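Protease (Helicobacter pylori, PDB 5EUF) is an M16-family peptidase, probably zinc-dependent, that probably cleaves the cytoplasmic domain of human junctional adhesion molecule A, weakening the gastric epithelial barrier. Local coordinates at residues 337-351 / 391-404. Sequence-based numbering, arbitrary orientation.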
loop_
_atom_site.group_PDB
_atom_site.type_symbol
_atom_site.label_atom_id
_atom_site.label_comp_id
_atom_site.label_asym_id
_atom_site.label_seq_id
_atom_site.Cartn_x
_atom_site.Cartn_y
_atom_site.Cartn_z
ATOM N N LEU B 337 16.894 29.510 0.426
ATOM C CA LEU B 337 15.765 29.888 -0.418
ATOM C C LEU B 337 14.624 30.468 0.411
ATOM O O LEU B 337 14.110 31.542 0.105
ATOM C CB LEU B 337 15.267 28.682 -1.217
ATOM C CG LEU B 337 13.895 28.826 -1.882
ATOM C CD1 LEU B 337 13.905 29.936 -2.914
ATOM C CD2 LEU B 337 13.465 27.511 -2.514
ATOM N N LYS B 338 14.237 29.756 1.465
ATOM C CA LYS B 338 13.125 30.180 2.310
ATOM C C LYS B 338 13.407 31.508 3.015
ATOM O O LYS B 338 12.481 32.194 3.446
ATOM C CB LYS B 338 12.790 29.096 3.339
ATOM C CG LYS B 338 12.047 27.907 2.747
ATOM C CD LYS B 338 11.551 26.948 3.819
ATOM C CE LYS B 338 12.690 26.167 4.446
ATOM N NZ LYS B 338 12.184 25.150 5.410
ATOM N N LYS B 339 14.682 31.870 3.125
ATOM C CA LYS B 339 15.057 33.173 3.666
ATOM C C LYS B 339 14.742 34.279 2.661
ATOM O O LYS B 339 14.741 35.461 3.003
ATOM C CB LYS B 339 16.541 33.204 4.043
ATOM C CG LYS B 339 16.876 32.478 5.340
ATOM C CD LYS B 339 18.372 32.518 5.628
ATOM C CE LYS B 339 18.715 31.821 6.940
ATOM N NZ LYS B 339 18.216 32.567 8.131
ATOM N N GLY B 340 14.477 33.885 1.418
ATOM C CA GLY B 340 14.093 34.826 0.381
ATOM C C GLY B 340 15.261 35.319 -0.449
ATOM O O GLY B 340 15.185 36.382 -1.067
ATOM N N GLU B 341 16.342 34.547 -0.470
ATOM C CA GLU B 341 17.543 34.948 -1.190
ATOM C C GLU B 341 17.491 34.542 -2.659
ATOM O O GLU B 341 18.192 33.624 -3.088
ATOM C CB GLU B 341 18.791 34.361 -0.526
ATOM C CG GLU B 341 19.075 34.931 0.856
ATOM C CD GLU B 341 20.419 34.496 1.405
ATOM O OE1 GLU B 341 20.711 34.804 2.580
ATOM O OE2 GLU B 341 21.185 33.849 0.660
ATOM N N ILE B 342 16.646 35.231 -3.421
ATOM C CA ILE B 342 16.623 35.094 -4.872
ATOM C C ILE B 342 16.855 36.448 -5.524
ATOM O O ILE B 342 16.086 37.385 -5.306
ATOM C CB ILE B 342 15.294 34.528 -5.381
ATOM C CG1 ILE B 342 14.839 33.346 -4.529
ATOM C CG2 ILE B 342 15.422 34.129 -6.842
ATOM C CD1 ILE B 342 13.459 32.851 -4.894
ATOM N N THR B 343 17.909 36.552 -6.324
ATOM C CA THR B 343 18.232 37.814 -6.981
ATOM C C THR B 343 17.222 38.135 -8.070
ATOM O O THR B 343 16.608 37.234 -8.646
ATOM C CB THR B 343 19.634 37.791 -7.610
ATOM O OG1 THR B 343 19.601 37.044 -8.834
ATOM C CG2 THR B 343 20.643 37.171 -6.654
ATOM N N GLN B 344 17.054 39.423 -8.352
ATOM C CA GLN B 344 16.201 39.850 -9.453
ATOM C C GLN B 344 16.751 39.321 -10.771
ATOM O O GLN B 344 15.991 38.989 -11.683
ATOM C CB GLN B 344 16.081 41.373 -9.486
ATOM C CG GLN B 344 15.074 41.925 -8.494
ATOM C CD GLN B 344 13.655 41.475 -8.795
ATOM O OE1 GLN B 344 13.247 41.406 -9.955
ATOM N NE2 GLN B 344 12.899 41.156 -7.750
ATOM N N ALA B 345 18.075 39.231 -10.857
ATOM C CA ALA B 345 18.739 38.669 -12.027
ATOM C C ALA B 345 18.379 37.196 -12.222
ATOM O O ALA B 345 18.142 36.755 -13.344
ATOM C CB ALA B 345 20.248 38.836 -11.906
ATOM N N GLU B 346 18.344 36.441 -11.127
ATOM C CA GLU B 346 17.997 35.024 -11.188
ATOM C C GLU B 346 16.578 34.827 -11.704
ATOM O O GLU B 346 16.343 34.027 -12.611
ATOM C CB GLU B 346 18.148 34.366 -9.814
ATOM C CG GLU B 346 19.569 33.948 -9.474
ATOM C CD GLU B 346 19.679 33.305 -8.107
ATOM O OE1 GLU B 346 19.203 33.905 -7.118
ATOM O OE2 GLU B 346 20.243 32.195 -8.023
ATOM N N LEU B 347 15.639 35.562 -11.117
ATOM C CA LEU B 347 14.240 35.496 -11.519
ATOM C C LEU B 347 14.064 35.859 -12.992
ATOM O O LEU B 347 13.215 35.302 -13.684
ATOM C CB LEU B 347 13.392 36.427 -10.648
ATOM C CG LEU B 347 11.905 36.523 -11.001
ATOM C CD1 LEU B 347 11.180 35.228 -10.661
ATOM C CD2 LEU B 347 11.253 37.712 -10.313
ATOM N N ASP B 348 14.883 36.790 -13.468
ATOM C CA ASP B 348 14.783 37.257 -14.843
ATOM C C ASP B 348 15.277 36.201 -15.825
ATOM O O ASP B 348 14.719 36.046 -16.913
ATOM C CB ASP B 348 15.573 38.554 -15.024
ATOM C CG ASP B 348 15.160 39.318 -16.263
ATOM O OD1 ASP B 348 13.943 39.398 -16.533
ATOM O OD2 ASP B 348 16.051 39.839 -16.966
ATOM N N LYS B 349 16.323 35.477 -15.439
ATOM C CA LYS B 349 16.887 34.444 -16.301
ATOM C C LYS B 349 15.898 33.302 -16.477
ATOM O O LYS B 349 15.825 32.688 -17.541
ATOM C CB LYS B 349 18.209 33.917 -15.739
ATOM C CG LYS B 349 19.034 33.151 -16.763
ATOM C CD LYS B 349 19.273 34.006 -18.003
ATOM C CE LYS B 349 19.966 33.227 -19.111
ATOM N NZ LYS B 349 20.161 34.063 -20.332
ATOM N N ILE B 350 15.136 33.024 -15.426
ATOM C CA ILE B 350 14.098 32.006 -15.485
ATOM C C ILE B 350 13.029 32.398 -16.503
ATOM O O ILE B 350 12.575 31.570 -17.292
ATOM C CB ILE B 350 13.448 31.783 -14.103
ATOM C CG1 ILE B 350 14.501 31.343 -13.087
ATOM C CG2 ILE B 350 12.341 30.749 -14.186
ATOM C CD1 ILE B 350 15.271 30.112 -13.507
ATOM N N LYS B 351 12.648 33.671 -16.495
ATOM C CA LYS B 351 11.575 34.146 -17.360
ATOM C C LYS B 351 12.004 34.269 -18.819
ATOM O O LYS B 351 11.206 34.026 -19.723
ATOM C CB LYS B 351 11.043 35.492 -16.862
ATOM C CG LYS B 351 10.291 35.400 -15.548
ATOM C CD LYS B 351 9.684 36.734 -15.155
ATOM C CE LYS B 351 8.988 36.639 -13.806
ATOM N NZ LYS B 351 8.407 37.943 -13.374
ATOM N N PHE B 391 3.257 32.952 -15.420
ATOM C CA PHE B 391 4.669 32.685 -15.179
ATOM C C PHE B 391 5.480 33.973 -15.216
ATOM O O PHE B 391 6.368 34.182 -14.391
ATOM C CB PHE B 391 5.205 31.691 -16.212
ATOM C CG PHE B 391 6.512 31.059 -15.827
ATOM C CD1 PHE B 391 7.712 31.695 -16.094
ATOM C CD2 PHE B 391 6.540 29.817 -15.211
ATOM C CE1 PHE B 391 8.915 31.110 -15.745
ATOM C CE2 PHE B 391 7.740 29.226 -14.860
ATOM C CZ PHE B 391 8.928 29.874 -15.126
ATOM N N LEU B 392 5.165 34.835 -16.177
ATOM C CA LEU B 392 5.919 36.068 -16.373
ATOM C C LEU B 392 5.518 37.153 -15.376
ATOM O O LEU B 392 6.184 38.181 -15.270
ATOM C CB LEU B 392 5.736 36.575 -17.803
ATOM C CG LEU B 392 6.167 35.584 -18.889
ATOM C CD1 LEU B 392 5.956 36.170 -20.276
ATOM C CD2 LEU B 392 7.616 35.161 -18.689
ATOM N N ASP B 393 4.429 36.921 -14.651
ATOM C CA ASP B 393 3.986 37.857 -13.624
ATOM C C ASP B 393 4.423 37.394 -12.240
ATOM O O ASP B 393 4.076 38.011 -11.234
ATOM C CB ASP B 393 2.466 38.030 -13.661
ATOM C CG ASP B 393 1.989 38.743 -14.907
ATOM O OD1 ASP B 393 2.780 39.511 -15.495
ATOM O OD2 ASP B 393 0.822 38.538 -15.298
ATOM N N LEU B 394 5.177 36.301 -12.192
ATOM C CA LEU B 394 5.690 35.794 -10.927
ATOM C C LEU B 394 6.698 36.765 -10.331
ATOM O O LEU B 394 7.624 37.205 -11.007
ATOM C CB LEU B 394 6.337 34.417 -11.108
ATOM C CG LEU B 394 5.421 33.202 -11.272
ATOM C CD1 LEU B 394 6.222 31.993 -11.718
ATOM C CD2 LEU B 394 4.693 32.902 -9.976
ATOM N N LYS B 395 6.505 37.108 -9.064
ATOM C CA LYS B 395 7.501 37.874 -8.336
ATOM C C LYS B 395 8.334 36.906 -7.506
ATOM O O LYS B 395 7.919 35.770 -7.283
ATOM C CB LYS B 395 6.847 38.936 -7.447
ATOM C CG LYS B 395 6.123 40.043 -8.207
ATOM C CD LYS B 395 4.632 39.769 -8.319
ATOM C CE LYS B 395 3.976 39.724 -6.947
ATOM N NZ LYS B 395 2.517 39.432 -7.032
ATOM N N VAL B 396 9.509 37.348 -7.069
ATOM C CA VAL B 396 10.360 36.539 -6.201
ATOM C C VAL B 396 9.581 36.099 -4.967
ATOM O O VAL B 396 9.696 34.957 -4.518
ATOM C CB VAL B 396 11.620 37.311 -5.762
ATOM C CG1 VAL B 396 12.372 36.544 -4.682
ATOM C CG2 VAL B 396 12.520 37.583 -6.955
ATOM N N SER B 397 8.774 37.015 -4.439
ATOM C CA SER B 397 7.950 36.747 -3.267
ATOM C C SER B 397 7.041 35.540 -3.484
ATOM O O SER B 397 6.806 34.763 -2.560
ATOM C CB SER B 397 7.115 37.977 -2.910
ATOM O OG SER B 397 6.310 38.382 -4.004
ATOM N N ASP B 398 6.538 35.385 -4.705
ATOM C CA ASP B 398 5.693 34.241 -5.038
ATOM C C ASP B 398 6.483 32.945 -4.905
ATOM O O ASP B 398 5.988 31.954 -4.370
ATOM C CB ASP B 398 5.123 34.373 -6.453
ATOM C CG ASP B 398 4.101 35.489 -6.570
ATOM O OD1 ASP B 398 3.389 35.751 -5.576
ATOM O OD2 ASP B 398 4.008 36.104 -7.655
ATOM N N LEU B 399 7.719 32.964 -5.387
ATOM C CA LEU B 399 8.591 31.802 -5.304
ATOM C C LEU B 399 8.934 31.467 -3.854
ATOM O O LEU B 399 9.040 30.298 -3.488
ATOM C CB LEU B 399 9.873 32.038 -6.105
ATOM C CG LEU B 399 9.839 31.812 -7.620
ATOM C CD1 LEU B 399 8.897 32.779 -8.320
ATOM C CD2 LEU B 399 11.243 31.925 -8.193
ATOM N N VAL B 400 9.100 32.499 -3.031
ATOM C CA VAL B 400 9.487 32.312 -1.636
ATOM C C VAL B 400 8.291 31.894 -0.777
ATOM O O VAL B 400 8.433 31.091 0.146
ATOM C CB VAL B 400 10.127 33.592 -1.056
ATOM C CG1 VAL B 400 10.530 33.384 0.396
ATOM C CG2 VAL B 400 11.335 33.995 -1.885
ATOM N N ARG B 401 7.114 32.434 -1.083
ATOM C CA ARG B 401 5.886 32.025 -0.404
ATOM C C ARG B 401 5.621 30.540 -0.618
ATOM O O ARG B 401 5.383 29.796 0.333
ATOM C CB ARG B 401 4.685 32.833 -0.899
ATOM C CG ARG B 401 3.353 32.362 -0.319
ATOM C CD ARG B 401 2.158 32.919 -1.083
ATOM N NE ARG B 401 1.997 32.300 -2.398
ATOM C CZ ARG B 401 2.261 32.906 -3.551
ATOM N NH1 ARG B 401 2.697 34.159 -3.560
ATOM N NH2 ARG B 401 2.083 32.261 -4.697
ATOM N N VAL B 402 5.660 30.123 -1.879
ATOM C CA VAL B 402 5.424 28.735 -2.248
ATOM C C VAL B 402 6.478 27.827 -1.622
ATOM O O VAL B 402 6.172 26.718 -1.177
ATOM C CB VAL B 402 5.423 28.565 -3.780
ATOM C CG1 VAL B 402 5.343 27.099 -4.160
ATOM C CG2 VAL B 402 4.263 29.332 -4.388
ATOM N N ALA B 403 7.714 28.316 -1.574
ATOM C CA ALA B 403 8.810 27.579 -0.960
ATOM C C ALA B 403 8.516 27.275 0.507
ATOM O O ALA B 403 8.483 26.113 0.910
ATOM C CB ALA B 403 10.108 28.354 -1.091
ATOM N N ASN B 404 8.291 28.320 1.298
ATOM C CA ASN B 404 8.003 28.151 2.720
ATOM C C ASN B 404 6.708 27.391 2.985
ATOM O O ASN B 404 6.524 26.810 4.057
ATOM C CB ASN B 404 7.941 29.512 3.414
ATOM C CG ASN B 404 9.310 30.117 3.625
ATOM O OD1 ASN B 404 9.880 30.025 4.712
ATOM N ND2 ASN B 404 9.850 30.736 2.582
#
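Lys351 sets CG opposite its carbonyl carbon (chi1 -69°) and then runs fully extended, which carries NZ across to the turn after helix 387-392. There NZ donates to two backbone carbonyls. NZ comes 2.6 Å from Leu394 O, slightly tilted from that carbonyl's plane. Leu392 O lies 2.9 Å from the same NZ, which sits well above that carbonyl plane. The methylenes of Lys351 pass Leu392 CD2 on the way. Ile350 CG2 meets the edge of the Phe391 ring at CZ, 3.6 Å away.

The contact joins helices in the C-terminal half of this M16 peptidase, away from the annotated zinc site. The axes of 344-351 and 396-404 run at 92° to each other. Val396 sits at the corner and splits its methyls: CG1 packs on Ile342 CB, and CG2 on Leu347 CD2 at 3.6 Å. Leu399 backs both Ile342 CD1 and Leu347 CD1. Gly340, with positive phi, closes the preceding helix in a Schellman motif, and its CA rests on Val400 CG2 (3.7 Å). Beside it, Asn404 ND2 bridges two carbonyls, both in its amide plane: Lys338 O at 3.1 Å, and Val400 O one turn back at 2.8 Å. The Lys338 methylenes lie against this amide, while its NZ bonds to Phe407 O.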